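Local coordinates for protein acyl-CoA dehydrogenase (Geobacillus kaustophilus, PDB 2PG0) that binds FAD and, as a member of the acyl-CoA dehydrogenase family, probably introduces a double bond at the alpha-beta position of activated acyl chains, at residues R39-R44 with A212-E217; S45-M50 with V89-H94; E122-I127 with I161-H166; A167-V172 with V191-T196. One frame throughout, in Å; residues are numbered along the deposited sequence.

The four contacts run from the N-terminal helical domain to the middle beta domain and past the flavin between them. Interaction 1 closes the longest loop of the four, with the other three nested inside it; these follow one another in series. Interaction 2 pairs helices 44-52 and 89-105 and lies about 10 Å, centre to centre, from interaction 3, to which the bond from Asn163 ND2 to Gly90 O ties it. Interactions 3 and 4, about 8 Å apart between centres, share a sheet in which strands 125-128 and 169-175 are neighbours. His166 and Asp168 carry polar links back to segment 39-44, so helical domain, sheet and flavin-binding turn form one connected block.

Interaction 1 of 4, residues R39-R44 with A212-E217; sequences RGIIPR and AQDTAE
Gly40 and Ala212 bring two irregular stretches of backbone together with their CA atoms 4.5 Å apart, and beside them the carbonyl O of Ala212 faces the CA of Ile41 at 3.4 Å in a CA-H...O contact. Gly40, with positive phi, is the C-prime residue of a Schellman motif that ends helix 33-39, and beyond it the chain runs on to helix 44-52, passing beside the loop that leads into strand 216-220. Two isoleucines carry the side-chain contact. With chi1 at -165°, Ile41 sends CG1 opposite the backbone N and over Asp214, where CD1 comes to 3.8 Å from Asp214 CB; the two side chains meet at a slant. Ile42 uses its CG1 instead, 4.0 Å from Ala212 CB, and Trp36 of helix 33-39 adds an aromatic wall against both residues. One water does the polar bridging: it accepts from Ile42 N and donates to Ala212 O at 2.8 Å and to Asp214 OD1 at 2.7 Å. The other carboxylate oxygen, OD2, takes the backbone N-H groups of Ile165 and His166, while Ile42 O receives His166 NE2. Gln213 NE2 donates to Asn163 OD1, near the flavin site. The helical and middle domains are thus joined by a thin apolar seam and a shared water, and the carboxylate of Asp214, the residue at the centre of an inverse gamma turn, is likely to keep its negative charge, since water and two amide N-H groups would stabilise it where it is buried.

Interaction 2 of 4, residues S45-M50 with V89-H94; sequences SFWAKM and VGIGLH
Trp47 and His94 form a T-shaped aromatic pair, the edge of the indole turned to the imidazole face, with the six-membered ring and the histidine ring 5.4 Å apart at their centroids and their planes at 87°. The indole reaches this position with CG beside its own backbone N (chi1 -74°). His94 is held in place by Cys118 O at NE2 and Thr125 OG1 at ND1. A CH-pi contact uses the broad side of the same indole: Ile91 CG1 lies over the six-membered ring, 4.0 Å from its centroid. At the rim, Trp47 CH2 comes to 3.2 Å from Gly90 O, a close edge contact with a carbonyl whose hydrogen bond comes from Asn163 ND2. In the N-terminal helical domain of the acyl-CoA dehydrogenase fold, helices 44-52 and 89-105 diverge here by 50°, and the 12.2 Å between their local axes is spanned by these large side chains. Replacing Trp47 by an alanine would probably open a gap between the helices, leaving Ile91 CG1 without its aromatic face and the His94 ring without the edge that meets it. The remaining contacts are purely apolar. Ile91 CD1 touches the rim of the Phe46 ring, in its plane, 3.5 Å from CE2. Met50, its chain bent at chi2 and chi3, meets the same isoleucine tip to tip, CE to CG2 at 3.7 Å, while Phe21 and Phe24 of helix 12-28 flank the methionine.

Interaction 3 of 4, residues E122-I127 with I161-H166; sequences ELITAI and ITNGIH. With FAD (flavin-adenine dinucleotide), chain C.
Ile127 and Ile161 meet at the flavin in the middle beta domain of the acyl-CoA dehydrogenase fold, Ile161 CD1 lying 3.8 Å from Ile127 O. That carbonyl accepts flavin N3 at 2.9 Å, while the backbone N of Thr162 donates to flavin O4. The hydroxyl of Thr162 adds a third bond, OG1 to flavin N5 at 3.0 Å, made to the position that takes up hydride in enzymes of this family. A water receives Ile127 N and lies close to Thr162 O and flavin O4, filling the corner between strand 125-128 and the turn. Behind this shell, residues Ile161 to Gly164 make a type II beta turn, with Asn163 at its positive-phi position. Asn163 CG sits beside the backbone N (chi1 -64°), which carries the amide to the strand: ND2 donates to Thr125 O over 3.0 Å, meeting the carbonyl almost head-on with the acceptor in the amide plane. With partners on both its oxygen and its nitrogen, the amide has its rotation fixed. A leucine in place of Asn163 would probably leave Thr125 O and Gly90 O without this donor and let the turn that positions Thr162 shift. Farther out, Ala126 CB packs against Thr162 O, and Ile124 CD1 ends 3.9 Å from His166 CB.

Interaction 4 of 4, residues A167-V172 with V191-T196; sequences ADLIVV and VVERDT
Ile170 and Val192 form the hydrogen-bonded pair of an antiparallel beta hairpin in the middle domain, strands 169-175 and 187-193, with each N donating to the other's O at 2.8 Å. This is the tight half. On the face of Ile170 and Val192, Val172 CG2 closes on Val192 CG2 at 3.7 Å, and Phe199, Leu218 and Phe220 of the second sheet press against it. On the other face, Leu169 and Glu193 lie alongside each other with their ends in the same direction: Leu169 CD2 rests 3.6 Å from Glu193 CG and also touches Val191 CG1. Beyond Glu193 the strand gives way to a type II turn, and this end is looser, with Arg194 partly exposed and Asp195 exposed. Arg194 N still donates to Asp168 O at 2.9 Å, but the rest is side-chain work. The arginine chain, bent at chi3, swings its NE to the anti side of Asp168 OD1 in a salt bridge, with guanidinium and carboxylate planes turned 61° apart. Asp168 OD2 is taken by Arg44 and by Ile124 N, and Arg194 NH2 donates to Ile165 O. The bond from Arg194 NE to Asp168 OD1 measures 2.8 Å, with OD1 close to the guanidinium plane.

Interaction 1 of 4, residues R39-R44 with A212-E217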
# COMPACT_ATOMS: atom_id res chain seq x y z
N ARG A 39 11.30 -16.09 32.24
CA ARG A 39 12.60 -16.71 32.52
C ARG A 39 13.59 -16.52 31.36
O ARG A 39 14.80 -16.52 31.58
CB ARG A 39 12.45 -18.20 32.84
CG ARG A 39 11.56 -18.51 34.04
CD ARG A 39 12.30 -18.41 35.36
NE ARG A 39 13.15 -19.59 35.59
CZ ARG A 39 12.73 -20.73 36.14
NH1 ARG A 39 11.46 -20.87 36.51
NH2 ARG A 39 13.58 -21.74 36.30
N GLY A 40 13.07 -16.37 30.14
CA GLY A 40 13.90 -16.16 28.96
C GLY A 40 14.33 -17.45 28.26
O GLY A 40 15.14 -17.42 27.32
N ILE A 41 13.77 -18.57 28.72
CA ILE A 41 14.14 -19.88 28.21
C ILE A 41 13.04 -20.90 28.52
O ILE A 41 12.33 -20.76 29.52
CB ILE A 41 15.53 -20.34 28.78
CG1 ILE A 41 16.12 -21.52 27.98
CG2 ILE A 41 15.46 -20.59 30.29
CD1 ILE A 41 17.62 -21.76 28.24
N ILE A 42 12.88 -21.87 27.63
CA ILE A 42 11.95 -22.99 27.82
C ILE A 42 12.74 -24.14 28.48
O ILE A 42 13.80 -24.53 27.98
CB ILE A 42 11.33 -23.45 26.47
CG1 ILE A 42 10.53 -22.31 25.83
CG2 ILE A 42 10.45 -24.72 26.66
CD1 ILE A 42 10.07 -22.59 24.39
N PRO A 43 12.23 -24.69 29.60
CA PRO A 43 13.03 -25.67 30.33
C PRO A 43 13.33 -26.93 29.52
O PRO A 43 12.50 -27.37 28.71
CB PRO A 43 12.16 -26.00 31.56
CG PRO A 43 10.77 -25.62 31.16
CD PRO A 43 10.91 -24.47 30.21
N ARG A 44 14.52 -27.49 29.73
CA ARG A 44 14.94 -28.77 29.16
C ARG A 44 13.91 -29.88 29.38
O ARG A 44 13.76 -30.76 28.54
CB ARG A 44 16.25 -29.24 29.81
CG ARG A 44 17.53 -28.67 29.23
CD ARG A 44 17.63 -28.91 27.73
NE ARG A 44 18.25 -30.18 27.35
CZ ARG A 44 19.49 -30.29 26.85
NH1 ARG A 44 20.25 -29.21 26.68
NH2 ARG A 44 19.96 -31.48 26.51
N ALA A 212 10.98 -16.23 25.05
CA ALA A 212 11.30 -17.55 25.61
C ALA A 212 12.27 -18.38 24.76
O ALA A 212 12.63 -19.49 25.14
CB ALA A 212 10.02 -18.34 25.92
N GLN A 213 12.68 -17.85 23.60
CA GLN A 213 13.69 -18.50 22.77
C GLN A 213 15.08 -18.09 23.22
O GLN A 213 15.37 -16.89 23.34
CB GLN A 213 13.49 -18.15 21.29
CG GLN A 213 13.56 -19.35 20.33
CD GLN A 213 14.80 -20.20 20.53
OE1 GLN A 213 15.93 -19.72 20.40
NE2 GLN A 213 14.60 -21.47 20.85
N ASP A 214 15.94 -19.07 23.49
CA ASP A 214 17.29 -18.81 24.00
C ASP A 214 18.28 -18.51 22.88
O ASP A 214 19.16 -19.32 22.56
CB ASP A 214 17.80 -19.98 24.87
CG ASP A 214 17.70 -21.33 24.16
OD1 ASP A 214 16.60 -21.70 23.71
OD2 ASP A 214 18.73 -22.02 24.06
N THR A 215 18.15 -17.33 22.29
CA THR A 215 19.03 -16.89 21.22
C THR A 215 20.33 -16.38 21.82
O THR A 215 20.30 -15.62 22.79
CB THR A 215 18.40 -15.76 20.39
OG1 THR A 215 17.00 -16.00 20.22
CG2 THR A 215 19.07 -15.66 19.02
N ALA A 216 21.45 -16.80 21.25
CA ALA A 216 22.76 -16.43 21.79
C ALA A 216 23.86 -16.41 20.74
O ALA A 216 23.72 -17.00 19.66
CB ALA A 216 23.15 -17.36 22.95
N GLU A 217 24.94 -15.72 21.07
CA GLU A 217 26.15 -15.75 20.24
C GLU A 217 27.01 -16.94 20.68
O GLU A 217 26.95 -17.36 21.84
CB GLU A 217 26.94 -14.45 20.38
CG GLU A 217 26.21 -13.22 19.87
CD GLU A 217 27.14 -12.03 19.70
OE1 GLU A 217 27.57 -11.45 20.73
OE2 GLU A 217 27.44 -11.66 18.55
O HOH W 1 15.79 -15.12 25.79
O HOH W 2 14.14 -21.79 24.93

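Interaction 2 of 4, residues S45-M50 with V89-H94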
# COMPACT_ATOMS: atom_id res chain seq x y z
N SER A 45 13.24 -29.84 30.53
CA SER A 45 12.23 -30.84 30.87
C SER A 45 11.09 -30.89 29.83
O SER A 45 10.54 -31.96 29.58
CB SER A 45 11.68 -30.61 32.28
OG SER A 45 11.03 -29.36 32.39
N PHE A 46 10.78 -29.73 29.23
CA PHE A 46 9.77 -29.69 28.16
C PHE A 46 10.21 -30.47 26.92
O PHE A 46 9.42 -31.23 26.36
CB PHE A 46 9.38 -28.26 27.77
CG PHE A 46 8.34 -28.20 26.68
CD1 PHE A 46 7.00 -28.44 26.97
CD2 PHE A 46 8.71 -27.97 25.36
CE1 PHE A 46 6.03 -28.42 25.96
CE2 PHE A 46 7.75 -27.93 24.34
CZ PHE A 46 6.40 -28.16 24.64
N TRP A 47 11.45 -30.28 26.49
CA TRP A 47 12.03 -31.05 25.39
C TRP A 47 12.03 -32.56 25.68
O TRP A 47 11.76 -33.37 24.79
CB TRP A 47 13.46 -30.59 25.13
CG TRP A 47 13.57 -29.26 24.45
CD1 TRP A 47 13.42 -28.02 25.01
CD2 TRP A 47 13.87 -29.03 23.06
NE1 TRP A 47 13.60 -27.04 24.06
CE2 TRP A 47 13.89 -27.63 22.86
CE3 TRP A 47 14.13 -29.88 21.98
CZ2 TRP A 47 14.15 -27.06 21.61
CZ3 TRP A 47 14.39 -29.32 20.74
CH2 TRP A 47 14.41 -27.92 20.56
N ALA A 48 12.36 -32.91 26.93
CA ALA A 48 12.37 -34.31 27.36
C ALA A 48 10.97 -34.91 27.24
O ALA A 48 10.82 -36.06 26.81
CB ALA A 48 12.87 -34.41 28.79
N LYS A 49 9.95 -34.14 27.62
CA LYS A 49 8.56 -34.58 27.49
C LYS A 49 8.17 -34.71 26.02
O LYS A 49 7.50 -35.67 25.64
CB LYS A 49 7.61 -33.61 28.21
CG LYS A 49 7.71 -33.67 29.74
CD LYS A 49 7.06 -32.44 30.34
CE LYS A 49 7.02 -32.50 31.85
NZ LYS A 49 6.53 -31.20 32.42
N MET A 50 8.59 -33.76 25.20
CA MET A 50 8.37 -33.84 23.76
C MET A 50 8.99 -35.12 23.17
O MET A 50 8.36 -35.83 22.38
CB MET A 50 8.92 -32.59 23.05
CG MET A 50 8.06 -31.33 23.25
SD MET A 50 6.56 -31.20 22.24
CE MET A 50 7.30 -30.87 20.63
N VAL A 89 9.76 -21.98 18.25
CA VAL A 89 10.39 -22.24 16.94
C VAL A 89 11.63 -23.12 17.00
O VAL A 89 12.01 -23.72 16.00
CB VAL A 89 10.77 -20.94 16.19
CG1 VAL A 89 9.50 -20.21 15.72
CG2 VAL A 89 11.70 -20.05 17.02
N GLY A 90 12.26 -23.17 18.18
CA GLY A 90 13.45 -24.01 18.39
C GLY A 90 13.19 -25.49 18.19
O GLY A 90 14.09 -26.24 17.82
N ILE A 91 11.94 -25.90 18.43
CA ILE A 91 11.56 -27.30 18.20
C ILE A 91 11.51 -27.64 16.72
O ILE A 91 12.11 -28.63 16.29
CB ILE A 91 10.24 -27.67 18.91
CG1 ILE A 91 10.45 -27.63 20.42
CG2 ILE A 91 9.75 -29.06 18.46
CD1 ILE A 91 9.20 -27.48 21.23
N GLY A 92 10.80 -26.82 15.94
CA GLY A 92 10.77 -26.96 14.48
C GLY A 92 12.16 -26.87 13.87
O GLY A 92 12.47 -27.57 12.91
N LEU A 93 13.01 -26.02 14.45
CA LEU A 93 14.40 -25.92 14.01
C LEU A 93 15.15 -27.25 14.23
O LEU A 93 15.78 -27.78 13.30
CB LEU A 93 15.11 -24.75 14.72
CG LEU A 93 16.63 -24.70 14.52
CD1 LEU A 93 16.98 -23.87 13.32
CD2 LEU A 93 17.32 -24.17 15.76
N HIS A 94 15.05 -27.79 15.44
CA HIS A 94 15.63 -29.10 15.77
C HIS A 94 15.08 -30.19 14.86
O HIS A 94 15.84 -30.90 14.21
CB HIS A 94 15.38 -29.42 17.26
CG HIS A 94 15.78 -30.80 17.68
ND1 HIS A 94 17.07 -31.14 18.02
CD2 HIS A 94 15.04 -31.92 17.87
CE1 HIS A 94 17.12 -32.42 18.37
NE2 HIS A 94 15.90 -32.91 18.29

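Interaction 3 of 4, residues E122-I127 with I161-H166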
# COMPACT_ATOMS: atom_id res chain seq x y z
N GLU A 122 17.60 -35.73 24.30
CA GLU A 122 18.82 -35.74 25.11
C GLU A 122 19.89 -34.86 24.47
O GLU A 122 20.73 -34.27 25.16
CB GLU A 122 19.35 -37.17 25.28
CG GLU A 122 20.61 -37.27 26.15
CD GLU A 122 20.98 -38.70 26.54
OE1 GLU A 122 20.19 -39.65 26.29
OE2 GLU A 122 22.08 -38.88 27.12
N LEU A 123 19.85 -34.78 23.14
CA LEU A 123 20.64 -33.82 22.41
C LEU A 123 19.71 -32.86 21.68
O LEU A 123 18.81 -33.28 20.95
CB LEU A 123 21.58 -34.52 21.43
CG LEU A 123 22.66 -35.45 22.01
CD1 LEU A 123 23.43 -36.11 20.87
CD2 LEU A 123 23.60 -34.71 22.95
N ILE A 124 19.91 -31.57 21.94
CA ILE A 124 19.18 -30.50 21.27
C ILE A 124 20.14 -29.91 20.24
O ILE A 124 21.32 -29.74 20.53
CB ILE A 124 18.70 -29.44 22.29
CG1 ILE A 124 17.68 -30.07 23.25
CG2 ILE A 124 18.12 -28.19 21.59
CD1 ILE A 124 17.20 -29.14 24.35
N THR A 125 19.64 -29.61 19.05
CA THR A 125 20.48 -29.14 17.96
C THR A 125 20.30 -27.66 17.62
O THR A 125 19.26 -27.06 17.92
CB THR A 125 20.28 -29.98 16.67
OG1 THR A 125 18.92 -29.88 16.24
CG2 THR A 125 20.63 -31.45 16.90
N ALA A 126 21.32 -27.10 16.98
CA ALA A 126 21.29 -25.74 16.47
C ALA A 126 22.12 -25.67 15.20
O ALA A 126 22.94 -26.56 14.93
CB ALA A 126 21.83 -24.78 17.50
N ILE A 127 21.91 -24.62 14.41
CA ILE A 127 22.72 -24.40 13.22
C ILE A 127 23.29 -22.98 13.25
O ILE A 127 22.57 -22.02 13.55
CB ILE A 127 21.93 -24.73 11.92
CG1 ILE A 127 22.85 -24.63 10.70
CG2 ILE A 127 20.64 -23.87 11.80
CD1 ILE A 127 22.40 -25.47 9.52
N ILE A 161 22.05 -17.20 17.30
CA ILE A 161 21.85 -18.64 17.16
C ILE A 161 20.65 -19.14 17.97
O ILE A 161 20.64 -19.06 19.20
CB ILE A 161 23.15 -19.44 17.49
CG1 ILE A 161 24.31 -18.98 16.60
CG2 ILE A 161 22.90 -20.98 17.38
CD1 ILE A 161 23.98 -18.83 15.10
N THR A 162 19.63 -19.63 17.27
CA THR A 162 18.42 -20.19 17.89
C THR A 162 18.82 -21.46 18.66
O THR A 162 19.69 -22.21 18.19
CB THR A 162 17.37 -20.49 16.80
OG1 THR A 162 17.01 -19.27 16.14
CG2 THR A 162 16.10 -21.11 17.40
N ASN A 163 18.23 -21.68 19.83
CA ASN A 163 18.66 -22.78 20.73
C ASN A 163 20.11 -22.60 21.18
O ASN A 163 20.81 -23.57 21.50
CB ASN A 163 18.51 -24.17 20.06
CG ASN A 163 17.07 -24.54 19.73
OD1 ASN A 163 16.11 -24.00 20.29
ND2 ASN A 163 16.91 -25.50 18.83
N GLY A 164 20.57 -21.35 21.20
CA GLY A 164 21.98 -21.04 21.49
C GLY A 164 22.50 -21.48 22.85
O GLY A 164 23.68 -21.79 22.99
N ILE A 165 21.62 -21.49 23.85
CA ILE A 165 21.98 -21.95 25.19
C ILE A 165 21.79 -23.46 25.36
O ILE A 165 22.69 -24.15 25.84
CB ILE A 165 21.23 -21.16 26.31
CG1 ILE A 165 21.49 -19.65 26.19
CG2 ILE A 165 21.59 -21.69 27.72
CD1 ILE A 165 22.98 -19.25 26.16
N HIS A 166 20.64 -23.99 24.93
CA HIS A 166 20.33 -25.41 25.13
C HIS A 166 21.13 -26.37 24.25
O HIS A 166 21.37 -27.51 24.64
CB HIS A 166 18.84 -25.69 24.93
CG HIS A 166 17.98 -25.40 26.12
ND1 HIS A 166 18.43 -25.53 27.42
CD2 HIS A 166 16.69 -25.01 26.21
CE1 HIS A 166 17.46 -25.21 28.25
NE2 HIS A 166 16.39 -24.90 27.54
PA FAD C . 22.40 -8.02 6.84
O1A FAD C . 23.54 -7.19 7.34
O2A FAD C . 22.83 -9.17 5.96
O5B FAD C . 21.36 -7.07 6.05
C5B FAD C . 20.84 -5.90 6.66
C4B FAD C . 19.75 -5.33 5.76
O4B FAD C . 20.32 -5.03 4.49
C3B FAD C . 18.64 -6.35 5.52
O3B FAD C . 17.38 -5.71 5.45
C2B FAD C . 18.96 -6.91 4.16
O2B FAD C . 17.83 -7.45 3.50
C1B FAD C . 19.56 -5.69 3.48
N9A FAD C . 20.38 -6.10 2.32
C8A FAD C . 21.57 -6.79 2.33
N7A FAD C . 21.97 -6.98 1.06
C5A FAD C . 21.05 -6.42 0.23
C6A FAD C . 20.97 -6.33 -1.15
N6A FAD C . 21.86 -6.97 -1.92
N1A FAD C . 19.88 -5.69 -1.72
C2A FAD C . 18.89 -5.14 -0.94
N3A FAD C . 18.98 -5.22 0.44
C4A FAD C . 20.04 -5.86 1.01
N1 FAD C . 21.31 -17.31 11.88
C2 FAD C . 21.79 -18.61 11.91
O2 FAD C . 22.74 -18.92 11.19
N3 FAD C . 21.22 -19.55 12.76
C4 FAD C . 20.17 -19.19 13.58
O4 FAD C . 19.68 -20.02 14.34
C4X FAD C . 19.67 -17.88 13.54
N5 FAD C . 18.62 -17.51 14.36
C5X FAD C . 18.14 -16.21 14.34
C6 FAD C . 17.09 -15.86 15.19
C7 FAD C . 16.60 -14.56 15.19
C7M FAD C . 15.46 -14.24 16.11
C8 FAD C . 17.17 -13.60 14.33
C8M FAD C . 16.69 -12.18 14.27
C9 FAD C . 18.22 -13.95 13.49
C9A FAD C . 18.71 -15.26 13.48
N10 FAD C . 19.76 -15.63 12.64
C10 FAD C . 20.25 -16.93 12.69
C1' FAD C . 20.36 -14.67 11.64
C2' FAD C . 19.45 -14.24 10.47
O2' FAD C . 19.30 -15.23 9.48
C3' FAD C . 20.07 -12.99 9.86
O3' FAD C . 19.77 -11.92 10.74
C4' FAD C . 19.58 -12.65 8.44
O4' FAD C . 20.04 -13.60 7.49
C5' FAD C . 20.04 -11.26 8.00
O5' FAD C . 21.43 -11.10 8.18
P FAD C . 21.96 -9.81 8.99
O1P FAD C . 21.25 -9.69 10.31
O2P FAD C . 23.45 -9.89 9.15
O3P FAD C . 21.52 -8.54 8.09
O HOH W 3 20.15 -22.63 15.48

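Interaction 4 of 4, residues A167-V172 with V191-T196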
# COMPACT_ATOMS: atom_id res chain seq x y z
N ALA A 167 21.52 -25.91 23.05
CA ALA A 167 22.06 -26.81 22.04
C ALA A 167 23.29 -27.59 22.50
O ALA A 167 24.25 -27.02 23.03
CB ALA A 167 22.36 -26.06 20.74
N ASP A 168 23.24 -28.90 22.30
CA ASP A 168 24.32 -29.83 22.64
C ASP A 168 25.12 -30.22 21.41
O ASP A 168 26.26 -30.68 21.52
CB ASP A 168 23.72 -31.09 23.27
CG ASP A 168 22.76 -30.77 24.39
OD1 ASP A 168 23.22 -30.33 25.46
OD2 ASP A 168 21.53 -30.97 24.20
N LEU A 169 24.49 -30.07 20.25
CA LEU A 169 25.11 -30.32 18.95
C LEU A 169 24.87 -29.10 18.08
O LEU A 169 23.72 -28.72 17.85
CB LEU A 169 24.45 -31.53 18.27
CG LEU A 169 24.66 -32.96 18.77
CD1 LEU A 169 24.04 -33.91 17.76
CD2 LEU A 169 26.14 -33.28 18.95
N ILE A 170 25.93 -28.47 17.60
CA ILE A 170 25.77 -27.29 16.75
C ILE A 170 26.41 -27.56 15.38
O ILE A 170 27.60 -27.84 15.29
CB ILE A 170 26.34 -26.00 17.42
CG1 ILE A 170 25.75 -25.77 18.82
CG2 ILE A 170 26.07 -24.77 16.55
CD1 ILE A 170 26.52 -26.46 19.96
N VAL A 171 25.60 -27.49 14.32
CA VAL A 171 26.13 -27.57 12.96
C VAL A 171 26.72 -26.20 12.59
O VAL A 171 25.99 -25.22 12.44
CB VAL A 171 25.05 -28.01 11.95
CG1 VAL A 171 25.61 -28.02 10.52
CG2 VAL A 171 24.49 -29.41 12.32
N VAL A 172 28.05 -26.15 12.46
CA VAL A 172 28.76 -24.88 12.26
C VAL A 172 29.32 -24.74 10.84
O VAL A 172 30.06 -25.60 10.37
CB VAL A 172 29.90 -24.68 13.31
CG1 VAL A 172 30.61 -23.34 13.10
CG2 VAL A 172 29.33 -24.77 14.73
N VAL A 191 30.25 -30.38 12.97
CA VAL A 191 29.42 -30.53 14.16
C VAL A 191 30.24 -30.23 15.42
O VAL A 191 31.28 -30.87 15.66
CB VAL A 191 28.78 -31.95 14.25
CG1 VAL A 191 28.00 -32.12 15.55
CG2 VAL A 191 27.89 -32.21 13.04
N VAL A 192 29.79 -29.26 16.20
CA VAL A 192 30.48 -28.91 17.45
C VAL A 192 29.64 -29.37 18.63
O VAL A 192 28.47 -29.00 18.75
CB VAL A 192 30.81 -27.41 17.54
CG1 VAL A 192 31.45 -27.06 18.89
CG2 VAL A 192 31.75 -27.00 16.40
N GLU A 193 30.24 -30.17 19.50
CA GLU A 193 29.53 -30.74 20.64
C GLU A 193 29.70 -29.87 21.88
O GLU A 193 30.68 -29.14 22.01
CB GLU A 193 30.00 -32.17 20.89
CG GLU A 193 29.69 -33.12 19.74
CD GLU A 193 30.21 -34.53 19.97
OE1 GLU A 193 31.45 -34.69 20.05
OE2 GLU A 193 29.39 -35.47 20.04
N ARG A 194 28.73 -29.96 22.80
CA ARG A 194 28.81 -29.27 24.09
C ARG A 194 30.14 -29.63 24.78
O ARG A 194 30.65 -30.73 24.61
CB ARG A 194 27.61 -29.65 24.97
CG ARG A 194 27.63 -29.03 26.37
CD ARG A 194 26.37 -29.37 27.17
NE ARG A 194 25.17 -28.73 26.63
CZ ARG A 194 24.83 -27.45 26.83
NH1 ARG A 194 25.60 -26.65 27.55
NH2 ARG A 194 23.71 -26.98 26.29
N ASP A 195 30.69 -28.68 25.54
CA ASP A 195 31.92 -28.87 26.33
C ASP A 195 33.20 -29.06 25.50
O ASP A 195 34.24 -29.49 26.02
CB ASP A 195 31.76 -29.98 27.39
CG ASP A 195 30.71 -29.65 28.44
OD1 ASP A 195 30.53 -28.45 28.78
OD2 ASP A 195 30.05 -30.59 28.93
N THR A 196 33.13 -28.73 24.21
CA THR A 196 34.31 -28.64 23.35
C THR A 196 35.25 -27.58 23.94
O THR A 196 34.81 -26.48 24.25
CB THR A 196 33.91 -28.24 21.91
OG1 THR A 196 33.11 -29.27 21.33
CG2 THR A 196 35.14 -28.01 21.02